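Local coordinates for beta-lactamase-like protein (Koribacter versatilis, PDB 6B9V), which cleaves reactive FAD photoproducts as a diphosphatase of the PhnP family, probably using the manganese ions of its metallo-beta-lactamase fold, at residues A[6-11]-A[43-48]; A[36-41]-A[59-64]; A[172-177]-A[191-196]. All blocks are in the same frame, centred on the assembly; numbering follows the deposited sequence.

Interaction 1: residues A[6-11]-A[43-48]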
loop_
_atom_site.group_PDB
_atom_site.type_symbol
_atom_site.label_atom_id
_atom_site.label_comp_id
_atom_site.label_asym_id
_atom_site.label_seq_id
_atom_site.Cartn_x
_atom_site.Cartn_y
_atom_site.Cartn_z
ATOM N N THR A 6 -8.858 -19.626 14.272
ATOM C CA THR A 6 -8.895 -18.218 14.665
ATOM C C THR A 6 -9.019 -17.304 13.444
ATOM O O THR A 6 -8.268 -17.440 12.487
ATOM C CB THR A 6 -7.623 -17.802 15.449
ATOM O OG1 THR A 6 -7.453 -18.655 16.589
ATOM C CG2 THR A 6 -7.732 -16.338 15.921
ATOM N N LEU A 7 -9.962 -16.374 13.485
ATOM C CA LEU A 7 -10.072 -15.328 12.475
ATOM C C LEU A 7 -9.501 -14.014 13.032
ATOM O O LEU A 7 -9.857 -13.597 14.134
ATOM C CB LEU A 7 -11.542 -15.151 12.038
ATOM C CG LEU A 7 -11.771 -14.139 10.899
ATOM C CD1 LEU A 7 -12.995 -14.547 10.094
ATOM C CD2 LEU A 7 -11.946 -12.721 11.435
ATOM N N THR A 8 -8.633 -13.360 12.268
ATOM C CA THR A 8 -8.088 -12.057 12.655
ATOM C C THR A 8 -8.438 -11.015 11.615
ATOM O O THR A 8 -8.236 -11.229 10.413
ATOM C CB THR A 8 -6.545 -12.101 12.816
ATOM O OG1 THR A 8 -6.209 -13.043 13.829
ATOM C CG2 THR A 8 -5.992 -10.732 13.199
ATOM N N VAL A 9 -8.972 -9.890 12.079
ATOM C CA VAL A 9 -9.264 -8.767 11.206
ATOM C C VAL A 9 -7.989 -7.971 10.932
ATOM O O VAL A 9 -7.419 -7.365 11.841
ATOM C CB VAL A 9 -10.333 -7.853 11.826
ATOM C CG1 VAL A 9 -10.623 -6.667 10.919
ATOM C CG2 VAL A 9 -11.628 -8.672 12.109
ATOM N N LEU A 10 -7.538 -7.993 9.685
ATOM C CA LEU A 10 -6.357 -7.225 9.272
ATOM C C LEU A 10 -6.731 -5.781 8.938
ATOM O O LEU A 10 -5.947 -4.858 9.170
ATOM C CB LEU A 10 -5.683 -7.892 8.067
ATOM C CG LEU A 10 -5.291 -9.359 8.289
ATOM C CD1 LEU A 10 -4.676 -9.961 7.014
ATOM C CD2 LEU A 10 -4.313 -9.532 9.480
ATOM N N GLY A 11 -7.934 -5.585 8.396
ATOM C CA GLY A 11 -8.434 -4.241 8.158
ATOM C C GLY A 11 -9.959 -4.261 8.147
ATOM O O GLY A 11 -10.548 -5.203 7.653
ATOM N N MET A 43 -7.573 -12.850 8.047
ATOM C CA MET A 43 -6.897 -14.132 7.895
ATOM C C MET A 43 -7.498 -15.177 8.822
ATOM O O MET A 43 -8.097 -14.853 9.843
ATOM C CB MET A 43 -5.394 -13.992 8.154
ATOM C CG MET A 43 -5.053 -13.468 9.524
ATOM S SD MET A 43 -3.260 -13.582 9.793
ATOM C CE MET A 43 -3.120 -13.280 11.549
ATOM N N VAL A 44 -7.332 -16.437 8.436
ATOM C CA VAL A 44 -7.881 -17.569 9.152
ATOM C C VAL A 44 -6.753 -18.534 9.454
ATOM O O VAL A 44 -6.050 -18.965 8.545
ATOM C CB VAL A 44 -8.972 -18.293 8.328
ATOM C CG1 VAL A 44 -9.562 -19.443 9.123
ATOM C CG2 VAL A 44 -10.065 -17.314 7.880
ATOM N N GLN A 45 -6.574 -18.871 10.724
ATOM C CA GLN A 45 -5.497 -19.766 11.127
ATOM C C GLN A 45 -6.047 -21.051 11.706
ATOM O O GLN A 45 -6.957 -21.028 12.539
ATOM C CB GLN A 45 -4.581 -19.087 12.146
ATOM C CG GLN A 45 -3.723 -18.027 11.530
ATOM C CD GLN A 45 -3.071 -17.145 12.558
ATOM O OE1 GLN A 45 -3.747 -16.535 13.375
ATOM N NE2 GLN A 45 -1.742 -17.088 12.534
ATOM N N TYR A 46 -5.497 -22.174 11.254
ATOM C CA TYR A 46 -5.946 -23.474 11.753
ATOM C C TYR A 46 -4.936 -24.538 11.402
ATOM O O TYR A 46 -4.406 -24.541 10.293
ATOM C CB TYR A 46 -7.315 -23.851 11.175
ATOM C CG TYR A 46 -7.351 -23.908 9.665
ATOM C CD1 TYR A 46 -7.120 -25.097 8.987
ATOM C CD2 TYR A 46 -7.617 -22.763 8.916
ATOM C CE1 TYR A 46 -7.151 -25.149 7.606
ATOM C CE2 TYR A 46 -7.652 -22.804 7.532
ATOM C CZ TYR A 46 -7.416 -24.005 6.885
ATOM O OH TYR A 46 -7.457 -24.053 5.514
ATOM N N ASP A 47 -4.667 -25.423 12.356
ATOM C CA ASP A 47 -3.794 -26.579 12.152
ATOM C C ASP A 47 -2.434 -26.165 11.608
ATOM O O ASP A 47 -1.859 -26.856 10.768
ATOM C CB ASP A 47 -4.466 -27.584 11.211
ATOM C CG ASP A 47 -3.849 -28.976 11.285
ATOM O OD1 ASP A 47 -3.387 -29.371 12.375
ATOM O OD2 ASP A 47 -3.830 -29.676 10.249
ATOM N N GLY A 48 -1.925 -25.026 12.075
ATOM C CA GLY A 48 -0.605 -24.562 11.661
ATOM C C GLY A 48 -0.581 -23.890 10.298
ATOM O O GLY A 48 0.480 -23.556 9.779
HETATM O O HOH W 1 -6.149 -15.559 12.460
#

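Interaction 2: residues A[36-41]-A[59-64]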
loop_
_atom_site.group_PDB
_atom_site.type_symbol
_atom_site.label_atom_id
_atom_site.label_comp_id
_atom_site.label_asym_id
_atom_site.label_seq_id
_atom_site.Cartn_x
_atom_site.Cartn_y
_atom_site.Cartn_z
ATOM N N ARG A 36 -9.299 4.036 13.576
ATOM C CA ARG A 36 -8.258 3.889 12.569
ATOM C C ARG A 36 -8.453 2.555 11.892
ATOM O O ARG A 36 -8.404 1.509 12.545
ATOM C CB ARG A 36 -6.856 3.971 13.180
ATOM C CG ARG A 36 -5.719 3.808 12.168
ATOM C CD ARG A 36 -4.340 3.749 12.891
ATOM N NE ARG A 36 -3.181 3.846 11.994
ATOM C CZ ARG A 36 -2.700 2.829 11.278
ATOM N NH1 ARG A 36 -3.296 1.646 11.327
ATOM N NH2 ARG A 36 -1.636 2.990 10.498
ATOM N N ARG A 37 -8.681 2.589 10.582
ATOM C CA ARG A 37 -9.052 1.383 9.854
ATOM C C ARG A 37 -8.275 1.232 8.542
ATOM O O ARG A 37 -8.391 2.071 7.653
ATOM C CB ARG A 37 -10.559 1.399 9.559
ATOM C CG ARG A 37 -11.466 1.690 10.768
ATOM C CD ARG A 37 -12.940 1.463 10.335
ATOM N NE ARG A 37 -13.888 1.812 11.387
ATOM C CZ ARG A 37 -14.280 0.994 12.364
ATOM N NH1 ARG A 37 -13.796 -0.237 12.461
ATOM N NH2 ARG A 37 -15.163 1.417 13.259
ATOM N N LEU A 38 -7.494 0.159 8.422
ATOM C CA LEU A 38 -6.843 -0.156 7.144
ATOM C C LEU A 38 -7.828 -0.834 6.186
ATOM O O LEU A 38 -8.970 -1.135 6.563
ATOM C CB LEU A 38 -5.625 -1.056 7.366
ATOM C CG LEU A 38 -4.604 -0.494 8.354
ATOM C CD1 LEU A 38 -3.402 -1.441 8.511
ATOM C CD2 LEU A 38 -4.141 0.898 7.897
ATOM N N ARG A 39 -7.419 -1.055 4.944
ATOM C CA ARG A 39 -8.299 -1.610 3.951
ATOM C C ARG A 39 -8.739 -3.064 4.278
ATOM O O ARG A 39 -8.083 -3.713 5.031
ATOM C CB ARG A 39 -7.712 -1.474 2.532
ATOM C CG ARG A 39 -8.041 -0.159 1.824
ATOM C CD ARG A 39 -7.638 1.075 2.576
ATOM N NE ARG A 39 -6.221 1.362 2.493
ATOM C CZ ARG A 39 -5.640 2.059 1.546
ATOM N NH1 ARG A 39 -6.333 2.593 0.556
ATOM N NH2 ARG A 39 -4.365 2.206 1.558
ATOM N N PRO A 40 -9.838 -3.531 3.681
ATOM C CA PRO A 40 -10.530 -4.689 4.277
ATOM C C PRO A 40 -9.988 -6.085 3.931
ATOM O O PRO A 40 -9.860 -6.432 2.757
ATOM C CB PRO A 40 -11.977 -4.521 3.762
ATOM C CG PRO A 40 -11.835 -3.847 2.428
ATOM C CD PRO A 40 -10.631 -2.897 2.601
ATOM N N SER A 41 -9.700 -6.881 4.970
ATOM C CA SER A 41 -9.054 -8.201 4.817
ATOM C C SER A 41 -9.073 -8.954 6.141
ATOM O O SER A 41 -8.993 -8.333 7.199
ATOM C CB SER A 41 -7.596 -8.050 4.334
ATOM O OG SER A 41 -6.909 -9.290 4.325
ATOM N N PHE A 59 -1.309 -4.466 2.846
ATOM C CA PHE A 59 -0.885 -5.803 3.248
ATOM C C PHE A 59 0.466 -5.830 3.970
ATOM O O PHE A 59 0.605 -6.531 4.961
ATOM C CB PHE A 59 -0.831 -6.763 2.057
ATOM C CG PHE A 59 -0.256 -8.105 2.431
ATOM C CD1 PHE A 59 -0.994 -8.995 3.201
ATOM C CD2 PHE A 59 1.040 -8.440 2.080
ATOM C CE1 PHE A 59 -0.457 -10.209 3.591
ATOM C CE2 PHE A 59 1.591 -9.666 2.478
ATOM C CZ PHE A 59 0.840 -10.545 3.224
ATOM N N ARG A 60 1.465 -5.086 3.502
ATOM C CA ARG A 60 2.751 -5.115 4.224
ATOM C C ARG A 60 2.566 -4.753 5.714
ATOM O O ARG A 60 3.014 -5.492 6.608
ATOM C CB ARG A 60 3.780 -4.165 3.582
ATOM C CG ARG A 60 5.086 -4.080 4.399
ATOM C CD ARG A 60 6.153 -3.270 3.654
ATOM N NE ARG A 60 7.341 -3.059 4.487
ATOM C CZ ARG A 60 7.473 -2.100 5.395
ATOM N NH1 ARG A 60 6.495 -1.223 5.598
ATOM N NH2 ARG A 60 8.594 -2.025 6.109
ATOM N N GLU A 61 1.879 -3.634 5.970
ATOM C CA GLU A 61 1.615 -3.177 7.336
ATOM C C GLU A 61 0.826 -4.229 8.128
ATOM O O GLU A 61 1.123 -4.491 9.298
ATOM C CB GLU A 61 0.842 -1.839 7.331
ATOM C CG GLU A 61 0.531 -1.271 8.750
ATOM C CD GLU A 61 -0.126 0.144 8.760
ATOM O OE1 GLU A 61 -0.193 0.855 7.709
ATOM O OE2 GLU A 61 -0.568 0.560 9.856
ATOM N N GLN A 62 -0.188 -4.812 7.489
ATOM C CA GLN A 62 -1.044 -5.813 8.154
ATOM C C GLN A 62 -0.242 -7.063 8.559
ATOM O O GLN A 62 -0.386 -7.599 9.676
ATOM C CB GLN A 62 -2.242 -6.182 7.247
ATOM C CG GLN A 62 -3.232 -4.987 7.055
ATOM C CD GLN A 62 -4.273 -5.162 5.942
ATOM O OE1 GLN A 62 -4.012 -5.770 4.909
ATOM N NE2 GLN A 62 -5.468 -4.571 6.145
ATOM N N ALA A 63 0.622 -7.506 7.651
ATOM C CA ALA A 63 1.463 -8.668 7.900
ATOM C C ALA A 63 2.487 -8.398 9.005
ATOM O O ALA A 63 2.697 -9.231 9.881
ATOM C CB ALA A 63 2.178 -9.097 6.605
ATOM N N LEU A 64 3.127 -7.237 8.964
ATOM C CA LEU A 64 4.129 -6.906 9.977
ATOM C C LEU A 64 3.483 -6.812 11.344
ATOM O O LEU A 64 4.005 -7.331 12.326
ATOM C CB LEU A 64 4.835 -5.584 9.633
ATOM C CG LEU A 64 5.762 -5.632 8.426
ATOM C CD1 LEU A 64 6.233 -4.217 8.092
ATOM C CD2 LEU A 64 6.965 -6.562 8.727
#

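Interaction 3: residues A[172-177]-A[191-196]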
loop_
_atom_site.group_PDB
_atom_site.type_symbol
_atom_site.label_atom_id
_atom_site.label_comp_id
_atom_site.label_asym_id
_atom_site.label_seq_id
_atom_site.Cartn_x
_atom_site.Cartn_y
_atom_site.Cartn_z
ATOM N N SER A 172 -17.949 -22.710 11.057
ATOM C CA SER A 172 -18.999 -21.898 11.674
ATOM C C SER A 172 -18.800 -20.395 11.453
ATOM O O SER A 172 -19.440 -19.581 12.129
ATOM C CB SER A 172 -19.084 -22.190 13.178
ATOM O OG SER A 172 -17.836 -21.956 13.807
ATOM N N ALA A 173 -17.940 -20.019 10.509
ATOM C CA ALA A 173 -17.742 -18.592 10.233
ATOM C C ALA A 173 -18.034 -18.236 8.768
ATOM O O ALA A 173 -17.951 -19.092 7.898
ATOM C CB ALA A 173 -16.330 -18.192 10.604
ATOM N N ALA A 174 -18.389 -16.983 8.497
ATOM C CA ALA A 174 -18.563 -16.536 7.118
ATOM C C ALA A 174 -18.143 -15.076 6.971
ATOM O O ALA A 174 -18.309 -14.253 7.874
ATOM C CB ALA A 174 -20.008 -16.739 6.639
ATOM N N TYR A 175 -17.579 -14.771 5.816
ATOM C CA TYR A 175 -17.028 -13.457 5.553
ATOM C C TYR A 175 -17.603 -12.939 4.246
ATOM O O TYR A 175 -17.325 -13.485 3.171
ATOM C CB TYR A 175 -15.505 -13.531 5.489
ATOM C CG TYR A 175 -14.840 -12.201 5.231
ATOM C CD1 TYR A 175 -14.699 -11.269 6.247
ATOM C CD2 TYR A 175 -14.350 -11.881 3.965
ATOM C CE1 TYR A 175 -14.069 -10.030 6.015
ATOM C CE2 TYR A 175 -13.732 -10.650 3.724
ATOM C CZ TYR A 175 -13.595 -9.737 4.754
ATOM O OH TYR A 175 -12.975 -8.512 4.522
ATOM N N LEU A 176 -18.410 -11.887 4.340
ATOM C CA LEU A 176 -19.071 -11.304 3.172
ATOM C C LEU A 176 -18.855 -9.803 3.121
ATOM O O LEU A 176 -19.436 -9.070 3.912
ATOM C CB LEU A 176 -20.579 -11.560 3.194
ATOM C CG LEU A 176 -21.114 -12.878 2.639
ATOM C CD1 LEU A 176 -20.722 -14.033 3.512
ATOM C CD2 LEU A 176 -22.631 -12.761 2.533
ATOM N N THR A 177 -18.061 -9.337 2.178
ATOM C CA THR A 177 -17.820 -7.898 2.078
ATOM C C THR A 177 -18.234 -7.404 0.698
ATOM O O THR A 177 -18.457 -8.217 -0.205
ATOM C CB THR A 177 -16.337 -7.559 2.357
ATOM O OG1 THR A 177 -16.168 -6.135 2.352
ATOM C CG2 THR A 177 -15.418 -8.205 1.309
ATOM N N ARG A 191 -26.955 -19.711 7.385
ATOM C CA ARG A 191 -27.655 -19.875 8.652
ATOM C C ARG A 191 -26.844 -20.699 9.647
ATOM O O ARG A 191 -26.013 -21.520 9.263
ATOM C CB ARG A 191 -29.024 -20.523 8.432
ATOM C CG ARG A 191 -29.933 -19.701 7.552
ATOM C CD ARG A 191 -31.378 -20.164 7.655
ATOM N NE ARG A 191 -32.235 -19.462 6.701
ATOM C CZ ARG A 191 -32.730 -18.241 6.893
ATOM N NH1 ARG A 191 -32.449 -17.575 8.006
ATOM N NH2 ARG A 191 -33.503 -17.685 5.970
ATOM N N GLY A 192 -27.102 -20.469 10.928
ATOM C CA GLY A 192 -26.478 -21.245 11.981
ATOM C C GLY A 192 -24.990 -20.993 12.147
ATOM O O GLY A 192 -24.261 -21.893 12.547
ATOM N N LEU A 193 -24.540 -19.776 11.848
ATOM C CA LEU A 193 -23.138 -19.381 12.060
ATOM C C LEU A 193 -22.853 -18.960 13.504
ATOM O O LEU A 193 -23.737 -18.444 14.185
ATOM C CB LEU A 193 -22.771 -18.226 11.126
ATOM C CG LEU A 193 -22.824 -18.547 9.633
ATOM C CD1 LEU A 193 -22.820 -17.263 8.812
ATOM C CD2 LEU A 193 -21.651 -19.471 9.261
ATOM N N ASP A 194 -21.617 -19.178 13.959
ATOM C CA ASP A 194 -21.124 -18.585 15.200
ATOM C C ASP A 194 -20.664 -17.150 14.947
ATOM O O ASP A 194 -20.865 -16.257 15.777
ATOM C CB ASP A 194 -19.949 -19.384 15.779
ATOM C CG ASP A 194 -20.375 -20.684 16.411
ATOM O OD1 ASP A 194 -21.533 -20.773 16.867
ATOM O OD2 ASP A 194 -19.541 -21.613 16.459
ATOM N N ILE A 195 -20.046 -16.955 13.786
ATOM C CA ILE A 195 -19.438 -15.684 13.402
ATOM C C ILE A 195 -19.835 -15.315 11.976
ATOM O O ILE A 195 -19.660 -16.115 11.046
ATOM C CB ILE A 195 -17.898 -15.735 13.484
ATOM C CG1 ILE A 195 -17.439 -15.956 14.923
ATOM C CG2 ILE A 195 -17.284 -14.446 12.947
ATOM C CD1 ILE A 195 -15.954 -16.099 15.033
ATOM N N LEU A 196 -20.339 -14.098 11.799
ATOM C CA LEU A 196 -20.667 -13.599 10.461
ATOM C C LEU A 196 -20.130 -12.181 10.238
ATOM O O LEU A 196 -20.353 -11.293 11.062
ATOM C CB LEU A 196 -22.181 -13.618 10.250
ATOM C CG LEU A 196 -22.715 -12.967 8.969
ATOM C CD1 LEU A 196 -22.223 -13.712 7.734
ATOM C CD2 LEU A 196 -24.244 -12.923 9.010
#

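Interaction 1: residues A[6-11]-A[43-48]
M43 lays its side chain alongside T8, the two pointing the same way, and its terminal CE rests 3.8 Å from T8 CB. With CG set between the backbone N and the carbonyl carbon (chi1 59°) and the chain extended beyond, the thioether runs out from the sheet beside the threonine. L10 crosses it at about a right angle, CD2 lying 4.0 Å from M43 CG; a flexible methionine suits a place where it must fit both neighbours. The backbones form an antiparallel ladder. T6 with Q45 and T8 with M43 are hydrogen-bonded pairs, as in M43 N to T8 O at 2.9 Å. Between them the non-hydrogen-bonded pair L7 and V44 turns its apolar side chains to the other face. On the M43 face a water links T6 O, T8 OG1 and Q45 OE1, the last at 2.7 Å from the water oxygen; T8 OG1 also bonds K257. L10 and G11 both face S41 in a classic beta bulge, where the chain turns a corner. Helix 59-66 covers the T8, L10 and M43 side through Q62 and E66, while F260 of strand 257-263 packs against L7 and V44.

Interaction 2: residues A[36-41]-A[59-64]
A polar loop-to-helix contact, with one leucine at its middle, joins the loop leading into strand 41-46 to helix 59-66 beside the dinuclear manganese site of this metallo-beta-lactamase fold. The side chain of R39 comes within about 4 Å of that of D82, a manganese ligand, and its guanidinium is held by D58 and by D89 of the second subunit. Its backbone serves the contact instead: Q62 NE2 donates to R39 O at 3.0 Å, with the acceptor close to the amide plane though the bond is bent (138° at the hydrogen). Because T56 OG1 bonds Q62 OE1, both ends of the amide are engaged and its rotation is fixed, a task that suits a glutamine. L38 packs between the two polar pairs. Its CD1 lies 3.6 Å from E61 CD and 3.8 Å from Q62 CG, the leucine crossing the glutamate at about a right angle. Beyond it, R36 and E61 reach out from opposite directions on extended chains. This salt bridge lies near the subunit interface, where R36 also has a weak, long ion pair with E61 of the second subunit. The carboxylate stands at the guanidinium edge, the two planes 54° apart, and E61 OE2, tilted 17° out of the guanidinium plane, takes R36 NH2 on its syn lone pair at 2.7 Å.

Interaction 3: residues A[172-177]-A[191-196]
A174 is packed tightly: L193 CD1 reaches within 3.6 Å of its CB and L196 CD1 within 3.9 Å of the same methyl. L193 arrives from the loop before its strand. L196 comes from the strand itself, its CG anti to the backbone N (chi1 173°) and beside the carbonyl carbon, which carries CD1 over to the alanine. A residue as small as alanine lets both leucine ends close over it. Farther along this face L176 meets L196 more loosely, CD1 to CD1 at 4.5 Å. The opposite face carries A173 beside I195, with F260 of strand 257-263 covering both. A174 with L196 and A173 with I195 are parallel bridges, joining the two strands of a beta-alpha-beta unit whose helix is 184-187. A174 N donates to I195 O at 3.0 Å.

Toward the start of strand 195-199 the apolar packing gives way to polar groups, with only D194 partly exposed. Here S172 O receives two N-H groups, D194 N at 2.9 Å and I195 N at 3.2 Å, the former bond more bent (138° against 164°). S172 OG lies 3.2 Å from D194 OD2, but that hydrogen bond remains uncertain, since the serine proton has another acceptor within reach; OG also bonds E261 N. The chemistry implies a division of labour: methyl groups seal the buried strand pair, while one doubly gripped carbonyl probably fixes the point where loop becomes strand.

How the interactions relate
Interactions 1 and 2 interlock along the chain, their segments alternating, and touch: S41 O and L10 N are probably hydrogen-bonded, as are L10 O and Q62 NE2. Their centres lie about 13 Å apart, the sheet of strands 2-9 and 41-46 meeting helix 59-66 there. Interaction 3 follows later in sequence, within the second mixed sheet, its centre about 14 Å from that of interaction 1 and about 21 Å from that of interaction 2. The Y175 hydroxyl nevertheless packs against P40 and S41. Together they sample both sheets of the metallo-beta-lactamase sandwich; strand 173-176 runs out toward the manganese ligand D178, and R39 of the 36-41 loop lies beside the ligand D82.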